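Local coordinates for tRNA (guanine(26)-N(2))-dimethyltransferase (Pyrococcus horikoshii, PDB 2DUL), which transfers two methyl groups from S-adenosyl-L-methionine to the N2 atom of guanine 26 in tRNA, giving N2-dimethylguanosine, at residues A[37-42]-A[134-139]; A[62-67]-A[298-303]. All blocks are in the same frame, centred on the assembly; numbering follows the deposited sequence.

Contacts 1 and 2 illustrate how a single residue, Asp37 of helix 33-46, can tie two contacts of a class I-like methyltransferase fold together. Contact 1 sets helix 33-46 on a strand of the sheet; contact 2 brings helix 60-68 to the loop that runs into helix 302-314. Their centres lie about 11 Å apart, and Asp37 joins them: its OD1 makes a 2.7 Å salt bridge with Arg64 NH2. Deeper in, Val39 CG1 packs at 3.6 Å on Phe65 CE2. Both contacts border residues predicted to bind S-adenosyl-L-methionine, Arg36 and Arg61.

Contact 1: residues A[37-42]-A[134-139]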
loop_
_atom_site.group_PDB
_atom_site.type_symbol
_atom_site.label_atom_id
_atom_site.label_comp_id
_atom_site.label_asym_id
_atom_site.label_seq_id
_atom_site.Cartn_x
_atom_site.Cartn_y
_atom_site.Cartn_z
ATOM N N ASP A 37 10.651 -4.117 4.334
ATOM C CA ASP A 37 10.785 -3.985 5.783
ATOM C C ASP A 37 9.395 -3.752 6.377
ATOM O O ASP A 37 9.020 -4.375 7.373
ATOM C CB ASP A 37 11.657 -2.782 6.171
ATOM C CG ASP A 37 13.148 -3.080 6.134
ATOM O OD1 ASP A 37 13.548 -4.257 6.269
ATOM O OD2 ASP A 37 13.926 -2.112 5.993
ATOM N N ILE A 38 8.650 -2.834 5.764
ATOM C CA ILE A 38 7.312 -2.482 6.235
ATOM C C ILE A 38 6.405 -3.701 6.322
ATOM O O ILE A 38 5.754 -3.925 7.347
ATOM C CB ILE A 38 6.647 -1.414 5.312
ATOM C CG1 ILE A 38 7.541 -0.176 5.216
ATOM C CG2 ILE A 38 5.276 -1.020 5.853
ATOM C CD1 ILE A 38 7.845 0.471 6.549
ATOM N N VAL A 39 6.362 -4.495 5.258
ATOM C CA VAL A 39 5.511 -5.677 5.272
ATOM C C VAL A 39 6.000 -6.681 6.323
ATOM O O VAL A 39 5.190 -7.319 7.005
ATOM C CB VAL A 39 5.411 -6.332 3.853
ATOM C CG1 VAL A 39 6.780 -6.712 3.334
ATOM C CG2 VAL A 39 4.493 -7.543 3.909
ATOM N N VAL A 40 7.316 -6.809 6.473
ATOM C CA VAL A 40 7.877 -7.718 7.473
ATOM C C VAL A 40 7.398 -7.289 8.859
ATOM O O VAL A 40 7.006 -8.121 9.683
ATOM C CB VAL A 40 9.431 -7.711 7.436
ATOM C CG1 VAL A 40 10.005 -8.284 8.733
ATOM C CG2 VAL A 40 9.916 -8.537 6.256
ATOM N N VAL A 41 7.418 -5.982 9.109
ATOM C CA VAL A 41 6.973 -5.457 10.393
ATOM C C VAL A 41 5.502 -5.787 10.612
ATOM O O VAL A 41 5.115 -6.290 11.669
ATOM C CB VAL A 41 7.161 -3.927 10.468
ATOM C CG1 VAL A 41 6.493 -3.377 11.730
ATOM C CG2 VAL A 41 8.647 -3.591 10.473
ATOM N N LEU A 42 4.691 -5.512 9.597
ATOM C CA LEU A 42 3.261 -5.770 9.669
ATOM C C LEU A 42 2.949 -7.235 9.943
ATOM O O LEU A 42 2.118 -7.550 10.796
ATOM C CB LEU A 42 2.578 -5.332 8.367
ATOM C CG LEU A 42 1.056 -5.515 8.323
ATOM C CD1 LEU A 42 0.418 -4.748 9.476
ATOM C CD2 LEU A 42 0.507 -5.029 6.986
ATOM N N PHE A 134 -2.468 -14.232 3.617
ATOM C CA PHE A 134 -1.903 -12.974 3.145
ATOM C C PHE A 134 -1.314 -13.143 1.756
ATOM O O PHE A 134 -0.620 -14.119 1.478
ATOM C CB PHE A 134 -0.808 -12.461 4.093
ATOM C CG PHE A 134 -0.044 -11.264 3.557
ATOM C CD1 PHE A 134 -0.687 -10.048 3.324
ATOM C CD2 PHE A 134 1.314 -11.362 3.266
ATOM C CE1 PHE A 134 0.015 -8.946 2.804
ATOM C CE2 PHE A 134 2.024 -10.266 2.747
ATOM C CZ PHE A 134 1.373 -9.058 2.516
ATOM N N ILE A 135 -1.618 -12.192 0.883
ATOM C CA ILE A 135 -1.087 -12.199 -0.474
ATOM C C ILE A 135 -0.470 -10.827 -0.695
ATOM O O ILE A 135 -1.091 -9.810 -0.392
ATOM C CB ILE A 135 -2.195 -12.425 -1.542
ATOM C CG1 ILE A 135 -2.750 -13.848 -1.444
ATOM C CG2 ILE A 135 -1.621 -12.185 -2.944
ATOM C CD1 ILE A 135 -3.857 -14.152 -2.458
ATOM N N ASP A 136 0.757 -10.800 -1.199
ATOM C CA ASP A 136 1.428 -9.538 -1.479
ATOM C C ASP A 136 1.598 -9.424 -2.995
ATOM O O ASP A 136 2.304 -10.216 -3.613
ATOM C CB ASP A 136 2.789 -9.480 -0.775
ATOM C CG ASP A 136 3.343 -8.061 -0.686
ATOM O OD1 ASP A 136 4.282 -7.835 0.108
ATOM O OD2 ASP A 136 2.837 -7.172 -1.405
ATOM N N LEU A 137 0.911 -8.450 -3.580
ATOM C CA LEU A 137 0.957 -8.197 -5.015
ATOM C C LEU A 137 1.876 -7.021 -5.274
ATOM O O LEU A 137 1.519 -5.877 -4.980
ATOM C CB LEU A 137 -0.435 -7.846 -5.546
ATOM C CG LEU A 137 -1.527 -8.910 -5.565
ATOM C CD1 LEU A 137 -2.773 -8.328 -6.244
ATOM C CD2 LEU A 137 -1.027 -10.140 -6.328
ATOM N N ASP A 138 3.046 -7.302 -5.834
ATOM C CA ASP A 138 4.033 -6.265 -6.125
ATOM C C ASP A 138 4.555 -6.441 -7.546
ATOM O O ASP A 138 5.664 -6.932 -7.748
ATOM C CB ASP A 138 5.191 -6.375 -5.130
ATOM C CG ASP A 138 6.141 -5.197 -5.207
ATOM O OD1 ASP A 138 5.702 -4.064 -4.917
ATOM O OD2 ASP A 138 7.325 -5.405 -5.558
ATOM N N PRO A 139 3.762 -6.040 -8.551
ATOM C CA PRO A 139 4.137 -6.157 -9.963
ATOM C C PRO A 139 4.899 -4.956 -10.519
ATOM O O PRO A 139 5.122 -3.968 -9.821
ATOM C CB PRO A 139 2.792 -6.319 -10.645
ATOM C CG PRO A 139 1.959 -5.338 -9.879
ATOM C CD PRO A 139 2.352 -5.622 -8.428
#
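With chi1 at 58°, Val39 holds its CG2 methyl anti to the backbone N and aimed at the strand, where Phe134 and Asp136, both with CG anti to their own N, extend their side chains toward it. This is helix-on-sheet packing in a Rossmann-like methyltransferase core: helix 33-46 lies against strand 132-137, and a single valine of 37-42 carries nearly all of the touching. Its CG2 reaches Phe134 CZ at 3.7 Å and the neighbouring CE2 at 3.9 Å, so the methyl meets the far end of the ring, approaching it obliquely. The same methyl lies 3.8 Å from Asp136 OD1, a carbon-to-oxygen packing contact in which the valine and aspartate side chains come from opposite directions. Phe134 and Asp136 are two residues apart and therefore share one face of the strand; the ring leans forward along the strand, toward the next residue on that face, and Asp136 N stands 4.1 Å above its plane, offset toward the rim. Phe65 of helix 60-68 also lies against Asp136.

The polar end of Asp136 is buried but satisfied, with OD2 in a salt bridge to Arg228 and OD1 in another to Arg61, a predicted S-adenosyl-L-methionine ligand. Two arginines on one carboxylate would be expected to stabilise its negative charge. The valine methyl thus packs against a carboxylate oxygen whose charge is met elsewhere, consistent with a second-shell role for Asp136 in positioning Arg61.

Contact 2: residues A[62-67]-A[298-303]; sequences GIRFAL and SLARKK
The loop leading into helix 302-314, with Arg301 at its N-cap position, meets helix 60-68 of the methyltransferase fold through one long side chain, that of Arg64. The guanidinium of this arginine is brought to the loop by a chain bent at chi3 (60°), which turns the group aside from the extended course of its carbons. Ala300 CB then sits 4.0 Å from NH1, approaching obliquely, while Leu299 CD2 lies at the edge of the guanidinium, near its plane and 4.3 Å from NH2. These are loose packing contacts, and the strong partners of Arg64 are acids beyond the two segments.

Besides the bridge from NH2 to Asp37, Glu68 takes NE and Glu8 takes NH1, each in a salt bridge. Three carboxylates thus restrain the rotation of the planar group and would be expected to stabilise its positive charge. Asp37 is also the intermediary between Arg64 and the loop: the OD1 that meets Arg64 accepts a hydrogen bond from Ala300 N as well, and OD2 accepts one from Arg301 N.

On the loop itself, Arg301 folds back over the preceding peptide. Its NH2 donates to Ala300 O at 2.7 Å, with the acceptor close to the guanidinium plane but the donor well above the carbonyl plane, 72° out of it.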
loop_
_atom_site.group_PDB
_atom_site.type_symbol
_atom_site.label_atom_id
_atom_site.label_comp_id
_atom_site.label_asym_id
_atom_site.label_seq_id
_atom_site.Cartn_x
_atom_site.Cartn_y
_atom_site.Cartn_z
ATOM N N GLY A 62 9.547 -13.277 -0.442
ATOM C CA GLY A 62 9.148 -14.515 0.204
ATOM C C GLY A 62 10.215 -15.066 1.141
ATOM O O GLY A 62 9.902 -15.598 2.207
ATOM N N ILE A 63 11.478 -14.951 0.749
ATOM C CA ILE A 63 12.564 -15.439 1.592
ATOM C C ILE A 63 12.586 -14.661 2.907
ATOM O O ILE A 63 12.758 -15.246 3.978
ATOM C CB ILE A 63 13.927 -15.316 0.871
ATOM C CG1 ILE A 63 14.000 -16.357 -0.250
ATOM C CG2 ILE A 63 15.072 -15.527 1.862
ATOM C CD1 ILE A 63 15.122 -16.123 -1.241
ATOM N N ARG A 64 12.398 -13.346 2.840
ATOM C CA ARG A 64 12.388 -12.554 4.068
ATOM C C ARG A 64 11.149 -12.885 4.902
ATOM O O ARG A 64 11.206 -12.887 6.131
ATOM C CB ARG A 64 12.454 -11.059 3.750
ATOM C CG ARG A 64 13.797 -10.644 3.159
ATOM C CD ARG A 64 13.968 -9.140 3.199
ATOM N NE ARG A 64 13.915 -8.629 4.565
ATOM C CZ ARG A 64 13.769 -7.345 4.875
ATOM N NH1 ARG A 64 13.664 -6.435 3.913
ATOM N NH2 ARG A 64 13.711 -6.969 6.146
ATOM N N PHE A 65 10.029 -13.169 4.244
ATOM C CA PHE A 65 8.814 -13.540 4.976
ATOM C C PHE A 65 9.129 -14.786 5.806
ATOM O O PHE A 65 8.810 -14.860 6.993
ATOM C CB PHE A 65 7.676 -13.881 4.010
ATOM C CG PHE A 65 7.041 -12.685 3.351
ATOM C CD1 PHE A 65 6.118 -12.864 2.321
ATOM C CD2 PHE A 65 7.348 -11.388 3.756
ATOM C CE1 PHE A 65 5.510 -11.771 1.704
ATOM C CE2 PHE A 65 6.745 -10.289 3.146
ATOM C CZ PHE A 65 5.826 -10.482 2.118
ATOM N N ALA A 66 9.758 -15.763 5.161
ATOM C CA ALA A 66 10.112 -17.018 5.814
ATOM C C ALA A 66 11.145 -16.842 6.930
ATOM O O ALA A 66 11.018 -17.439 8.004
ATOM C CB ALA A 66 10.628 -18.016 4.774
ATOM N N LEU A 67 12.157 -16.014 6.687
ATOM C CA LEU A 67 13.208 -15.796 7.682
ATOM C C LEU A 67 12.887 -14.807 8.798
ATOM O O LEU A 67 13.445 -14.911 9.893
ATOM C CB LEU A 67 14.500 -15.318 7.004
ATOM C CG LEU A 67 15.255 -16.246 6.055
ATOM C CD1 LEU A 67 16.324 -15.445 5.307
ATOM C CD2 LEU A 67 15.881 -17.395 6.836
ATOM N N SER A 298 15.539 -6.068 13.712
ATOM C CA SER A 298 16.692 -5.696 12.912
ATOM C C SER A 298 16.133 -5.696 11.493
ATOM O O SER A 298 15.638 -6.717 11.018
ATOM C CB SER A 298 17.809 -6.735 13.055
ATOM O OG SER A 298 17.363 -8.024 12.671
ATOM N N LEU A 299 16.184 -4.548 10.831
ATOM C CA LEU A 299 15.653 -4.433 9.479
ATOM C C LEU A 299 16.738 -4.059 8.485
ATOM O O LEU A 299 17.866 -3.769 8.873
ATOM C CB LEU A 299 14.540 -3.383 9.450
ATOM C CG LEU A 299 13.318 -3.676 10.326
ATOM C CD1 LEU A 299 12.389 -2.470 10.329
ATOM C CD2 LEU A 299 12.598 -4.911 9.807
ATOM N N ALA A 300 16.391 -4.071 7.201
ATOM C CA ALA A 300 17.341 -3.733 6.147
ATOM C C ALA A 300 17.603 -2.231 6.093
ATOM O O ALA A 300 18.728 -1.795 5.857
ATOM C CB ALA A 300 16.814 -4.215 4.802
ATOM N N ARG A 301 16.551 -1.447 6.308
ATOM C CA ARG A 301 16.636 0.012 6.289
ATOM C C ARG A 301 15.870 0.526 7.504
ATOM O O ARG A 301 14.938 1.321 7.375
ATOM C CB ARG A 301 15.994 0.556 5.011
ATOM C CG ARG A 301 16.507 -0.078 3.726
ATOM C CD ARG A 301 17.909 0.401 3.371
ATOM N NE ARG A 301 18.392 -0.220 2.141
ATOM C CZ ARG A 301 18.860 -1.462 2.064
ATOM N NH1 ARG A 301 19.269 -1.944 0.900
ATOM N NH2 ARG A 301 18.934 -2.216 3.155
ATOM N N LYS A 302 16.276 0.064 8.682
ATOM C CA LYS A 302 15.619 0.428 9.932
ATOM C C LYS A 302 15.389 1.928 10.127
ATOM O O LYS A 302 14.290 2.350 10.493
ATOM C CB LYS A 302 16.408 -0.140 11.116
ATOM C CG LYS A 302 15.648 -0.097 12.434
ATOM C CD LYS A 302 16.305 -0.967 13.493
ATOM C CE LYS A 302 15.478 -0.995 14.771
ATOM N NZ LYS A 302 16.012 -1.974 15.761
ATOM N N LYS A 303 16.420 2.728 9.885
ATOM C CA LYS A 303 16.313 4.176 10.043
ATOM C C LYS A 303 15.193 4.765 9.187
ATOM O O LYS A 303 14.410 5.586 9.661
ATOM C CB LYS A 303 17.642 4.850 9.685
ATOM C CG LYS A 303 18.123 4.571 8.271
ATOM C CD LYS A 303 18.407 3.088 8.054
ATOM C CE LYS A 303 18.733 2.811 6.608
ATOM N NZ LYS A 303 17.629 3.272 5.738
#